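Local coordinates for exodeoxyribonuclease III (Methanosarcina mazei, PDB 5J8N), which probably acts in DNA repair as a metal-dependent nuclease, cutting at abasic sites and removing nucleotides from 3' ends of double-stranded DNA, at residues His3-Arg15 with Arg30-Ser42. The protein carries 3 engineered substitutions. Numbering follows the deposited sequence.
Sequences HYNLISWNVNGLR and RFDIVCVQETKVS. With MG (magnesium ion), chain B.
Ile7 lays its CG2 methyl over one face of the Phe31 ring, 3.9 Å from the centroid in a CH-pi contact, while its CD1 reaches CZ; Asn5 OD1 sits at the ring edge, near its plane, with the amide turned steeply to the ring. Asp32 turns back to the neighbouring strand, its OD2 accepting from Asn5 N at 2.8 Å on the anti side of the carboxylate. From here strands 3-10 and 33-37 run parallel at the centre of a mixed sheet of the DNase I-like fold, Cys35 N bonding Ile7 O almost straight (174°). On the Leu6 and Ser8 face, Gln37 bends at chi2 (89°), which brings NE2 back to Ser8 OG at 2.9 Å; Asn109 also holds NE2, and a water joins OE1 to the same hydroxyl.

Beyond the strands both segments turn toward the magnesium ion. Asn12 OD1 and Glu38 OE1 lie side by side, 2.9 Å apart, and bind it at 2.1 and 2.0 Å; four waters complete an octahedral shell. Asn12 ND2 bonds Tyr208 OH, which fixes the amide's rotation with OD1 on the metal. Glu38 reaches it with CG anti to the backbone N (chi1 -161°) and an extended chain. Asn10 stands in the second shell: OD1 takes Asn12 N in an Asx turn and a metal-bound water at 2.7 Å, while ND2 bonds Asp151, a predicted catalytic residue. With an alanine here in place of Asn10, the metal-bound water and Asn12 N are likely to lose their acceptor and Asp151 its amide donor. The four waters are ligands that substrate oxygens could replace, consistent with a metal-dependent nuclease.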
# COMPACT_ATOMS: atom_id res chain seq x y z
N HIS A 3 -15.74 3.65 -13.46
CA HIS A 3 -14.82 4.46 -12.67
C HIS A 3 -14.43 3.82 -11.37
O HIS A 3 -15.31 3.28 -10.70
CB HIS A 3 -15.43 5.81 -12.32
CG HIS A 3 -15.71 6.66 -13.50
ND1 HIS A 3 -14.73 7.41 -14.11
CD2 HIS A 3 -16.84 6.85 -14.23
CE1 HIS A 3 -15.25 8.05 -15.14
NE2 HIS A 3 -16.53 7.72 -15.24
N TYR A 4 -13.15 3.92 -10.99
CA TYR A 4 -12.73 3.45 -9.68
C TYR A 4 -11.91 4.53 -9.00
O TYR A 4 -10.88 4.96 -9.53
CB TYR A 4 -11.86 2.19 -9.78
CG TYR A 4 -12.51 0.99 -10.39
CD1 TYR A 4 -12.63 0.85 -11.75
CD2 TYR A 4 -12.91 -0.08 -9.57
CE1 TYR A 4 -13.16 -0.29 -12.31
CE2 TYR A 4 -13.43 -1.24 -10.14
CZ TYR A 4 -13.55 -1.32 -11.50
OH TYR A 4 -14.07 -2.47 -12.07
N ASN A 5 -12.34 4.99 -7.83
CA ASN A 5 -11.52 5.88 -7.05
C ASN A 5 -10.99 5.06 -5.85
O ASN A 5 -11.79 4.61 -5.01
CB ASN A 5 -12.36 7.05 -6.60
CG ASN A 5 -11.53 8.16 -5.97
OD1 ASN A 5 -10.33 8.02 -5.76
ND2 ASN A 5 -12.20 9.27 -5.65
N LEU A 6 -9.70 4.82 -5.84
CA LEU A 6 -9.06 3.98 -4.86
C LEU A 6 -8.23 4.79 -3.87
O LEU A 6 -7.50 5.71 -4.27
CB LEU A 6 -8.17 2.96 -5.57
CG LEU A 6 -7.36 2.00 -4.68
CD1 LEU A 6 -7.23 0.63 -5.41
CD2 LEU A 6 -6.05 2.56 -4.32
N ILE A 7 -8.31 4.43 -2.58
CA ILE A 7 -7.44 5.05 -1.57
C ILE A 7 -6.80 3.92 -0.78
O ILE A 7 -7.40 2.85 -0.60
CB ILE A 7 -8.24 6.03 -0.71
CG1 ILE A 7 -7.33 6.87 0.22
CG2 ILE A 7 -9.34 5.31 0.15
CD1 ILE A 7 -8.07 8.09 0.79
N SER A 8 -5.56 4.11 -0.37
CA SER A 8 -4.73 3.14 0.30
C SER A 8 -4.07 3.80 1.48
O SER A 8 -3.54 4.93 1.34
CB SER A 8 -3.69 2.64 -0.69
OG SER A 8 -2.75 1.72 -0.08
N TRP A 9 -4.09 3.16 2.64
CA TRP A 9 -3.65 3.83 3.84
C TRP A 9 -3.05 2.85 4.83
O TRP A 9 -3.74 1.92 5.27
CB TRP A 9 -4.86 4.55 4.51
CG TRP A 9 -4.48 5.51 5.63
CD1 TRP A 9 -3.24 6.04 5.91
CD2 TRP A 9 -5.39 6.10 6.56
NE1 TRP A 9 -3.34 6.96 6.99
CE2 TRP A 9 -4.66 7.00 7.37
CE3 TRP A 9 -6.76 5.98 6.73
CZ2 TRP A 9 -5.25 7.72 8.41
CZ3 TRP A 9 -7.37 6.72 7.74
CH2 TRP A 9 -6.60 7.58 8.58
N ASN A 10 -1.80 3.08 5.25
CA ASN A 10 -1.25 2.36 6.41
C ASN A 10 -1.73 3.07 7.66
O ASN A 10 -1.38 4.26 7.87
CB ASN A 10 0.28 2.33 6.35
CG ASN A 10 0.89 1.69 7.58
OD1 ASN A 10 0.39 1.87 8.71
ND2 ASN A 10 2.00 0.94 7.40
N VAL A 11 -2.59 2.38 8.41
CA VAL A 11 -3.30 2.98 9.53
C VAL A 11 -2.58 2.86 10.85
O VAL A 11 -3.01 3.44 11.85
CB VAL A 11 -4.71 2.39 9.67
CG1 VAL A 11 -5.59 2.84 8.47
CG2 VAL A 11 -4.72 0.89 9.79
N ASN A 12 -1.49 2.08 10.88
CA ASN A 12 -0.67 1.91 12.10
C ASN A 12 -1.50 1.40 13.29
O ASN A 12 -1.27 1.76 14.44
CB ASN A 12 0.10 3.21 12.49
CG ASN A 12 1.40 2.92 13.27
OD1 ASN A 12 2.14 1.93 12.97
ND2 ASN A 12 1.73 3.82 14.15
N GLY A 13 -2.37 0.45 12.98
CA GLY A 13 -3.29 -0.14 13.92
C GLY A 13 -4.74 0.26 13.63
O GLY A 13 -5.15 1.44 13.83
N LEU A 14 -5.55 -0.70 13.16
CA LEU A 14 -6.89 -0.38 12.70
C LEU A 14 -7.82 -0.02 13.81
O LEU A 14 -8.59 0.95 13.69
CB LEU A 14 -7.45 -1.59 11.90
CG LEU A 14 -8.84 -1.32 11.30
CD1 LEU A 14 -8.83 -0.12 10.34
CD2 LEU A 14 -9.27 -2.62 10.58
N ARG A 15 -7.79 -0.71 14.93
CA ARG A 15 -8.64 -0.38 16.06
C ARG A 15 -8.42 1.07 16.49
O ARG A 15 -9.39 1.84 16.66
CB ARG A 15 -8.36 -1.32 17.25
CG ARG A 15 -9.31 -1.08 18.43
CD ARG A 15 -8.70 -1.50 19.79
NE ARG A 15 -7.43 -0.81 19.95
CZ ARG A 15 -7.29 0.47 20.28
NH1 ARG A 15 -8.38 1.23 20.51
NH2 ARG A 15 -6.07 1.01 20.34
N ARG A 30 -16.97 7.97 -0.35
CA ARG A 30 -16.26 8.71 -1.38
C ARG A 30 -15.45 7.77 -2.28
O ARG A 30 -15.32 8.03 -3.50
CB ARG A 30 -15.33 9.72 -0.68
CG ARG A 30 -14.64 10.72 -1.60
CD ARG A 30 -13.99 11.85 -0.76
NE ARG A 30 -13.36 12.77 -1.71
CZ ARG A 30 -13.07 14.04 -1.45
NH1 ARG A 30 -13.29 14.55 -0.24
NH2 ARG A 30 -12.54 14.81 -2.38
N PHE A 31 -14.94 6.65 -1.75
CA PHE A 31 -14.00 5.80 -2.49
C PHE A 31 -14.63 4.48 -2.87
O PHE A 31 -15.34 3.85 -2.07
CB PHE A 31 -12.73 5.62 -1.66
CG PHE A 31 -12.02 6.92 -1.48
CD1 PHE A 31 -11.26 7.44 -2.52
CD2 PHE A 31 -12.20 7.68 -0.33
CE1 PHE A 31 -10.63 8.69 -2.43
CE2 PHE A 31 -11.57 8.96 -0.24
CZ PHE A 31 -10.79 9.45 -1.29
N ASP A 32 -14.37 4.03 -4.10
CA ASP A 32 -14.84 2.73 -4.55
C ASP A 32 -14.08 1.57 -3.89
O ASP A 32 -14.66 0.52 -3.68
CB ASP A 32 -14.71 2.61 -6.06
CG ASP A 32 -15.55 3.65 -6.77
OD1 ASP A 32 -16.77 3.46 -6.84
OD2 ASP A 32 -15.01 4.67 -7.21
N ILE A 33 -12.82 1.80 -3.61
CA ILE A 33 -11.97 0.82 -2.95
C ILE A 33 -11.17 1.50 -1.91
O ILE A 33 -10.60 2.57 -2.16
CB ILE A 33 -11.06 0.11 -3.98
CG1 ILE A 33 -11.88 -0.55 -5.09
CG2 ILE A 33 -10.14 -0.91 -3.25
CD1 ILE A 33 -10.99 -1.14 -6.23
N VAL A 34 -11.16 0.92 -0.70
CA VAL A 34 -10.34 1.46 0.42
C VAL A 34 -9.45 0.29 0.88
O VAL A 34 -9.98 -0.74 1.34
CB VAL A 34 -11.24 1.92 1.57
CG1 VAL A 34 -10.38 2.40 2.78
CG2 VAL A 34 -12.20 3.04 1.12
N CYS A 35 -8.17 0.48 0.74
CA CYS A 35 -7.18 -0.52 1.19
C CYS A 35 -6.51 -0.01 2.44
O CYS A 35 -6.04 1.15 2.46
CB CYS A 35 -6.11 -0.80 0.11
SG CYS A 35 -6.80 -1.65 -1.33
N VAL A 36 -6.37 -0.86 3.45
CA VAL A 36 -5.65 -0.51 4.69
C VAL A 36 -4.51 -1.49 4.87
O VAL A 36 -4.61 -2.71 4.57
CB VAL A 36 -6.58 -0.46 5.92
CG1 VAL A 36 -7.56 0.73 5.79
CG2 VAL A 36 -7.29 -1.77 6.18
N GLN A 37 -3.39 -0.96 5.37
CA GLN A 37 -2.24 -1.79 5.78
C GLN A 37 -1.92 -1.58 7.23
O GLN A 37 -2.16 -0.53 7.85
CB GLN A 37 -1.00 -1.51 4.94
CG GLN A 37 -1.28 -1.67 3.44
CD GLN A 37 -1.75 -0.38 2.82
OE1 GLN A 37 -1.33 0.71 3.23
NE2 GLN A 37 -2.61 -0.47 1.81
N GLU A 38 -1.32 -2.63 7.78
CA GLU A 38 -0.91 -2.69 9.18
C GLU A 38 -2.12 -2.50 10.10
O GLU A 38 -2.20 -1.61 10.94
CB GLU A 38 0.22 -1.72 9.55
CG GLU A 38 0.88 -2.21 10.86
CD GLU A 38 1.97 -1.37 11.35
OE1 GLU A 38 2.08 -0.19 10.97
OE2 GLU A 38 2.72 -1.86 12.22
N THR A 39 -3.03 -3.46 10.00
CA THR A 39 -4.24 -3.43 10.81
C THR A 39 -3.92 -3.77 12.24
O THR A 39 -4.63 -3.38 13.18
CB THR A 39 -5.30 -4.42 10.29
OG1 THR A 39 -4.75 -5.76 10.42
CG2 THR A 39 -5.64 -4.11 8.83
N LYS A 40 -2.90 -4.60 12.47
CA LYS A 40 -2.53 -5.15 13.77
C LYS A 40 -3.66 -6.00 14.38
O LYS A 40 -3.68 -6.24 15.60
CB LYS A 40 -2.09 -4.04 14.77
CG LYS A 40 -0.91 -3.21 14.28
CD LYS A 40 -0.50 -2.19 15.37
CE LYS A 40 0.60 -1.33 14.83
NZ LYS A 40 1.06 -0.27 15.84
N VAL A 41 -4.56 -6.50 13.53
CA VAL A 41 -5.70 -7.31 13.96
C VAL A 41 -5.26 -8.75 14.11
O VAL A 41 -4.70 -9.33 13.14
CB VAL A 41 -6.83 -7.24 12.90
CG1 VAL A 41 -7.85 -8.34 13.13
CG2 VAL A 41 -7.48 -5.83 12.91
N SER A 42 -5.54 -9.31 15.28
CA SER A 42 -5.18 -10.67 15.64
C SER A 42 -6.30 -11.61 15.30
O SER A 42 -7.46 -11.34 15.62
CB SER A 42 -4.91 -10.82 17.16
OG SER A 42 -3.98 -9.88 17.67
MG MG B . 3.41 1.29 11.48
O HOH W 1 -17.79 4.09 -9.46
O HOH W 2 -15.12 10.35 -5.04
O HOH W 3 -12.54 11.91 -4.34
O HOH W 4 -0.47 2.84 1.81
O HOH W 5 2.44 2.67 10.25
O HOH W 6 3.73 0.67 15.42
O HOH W 7 -5.86 -2.87 15.66
O HOH W 8 4.37 0.03 12.81
O HOH W 9 4.78 2.71 11.84
O HOH W 10 4.53 0.53 9.82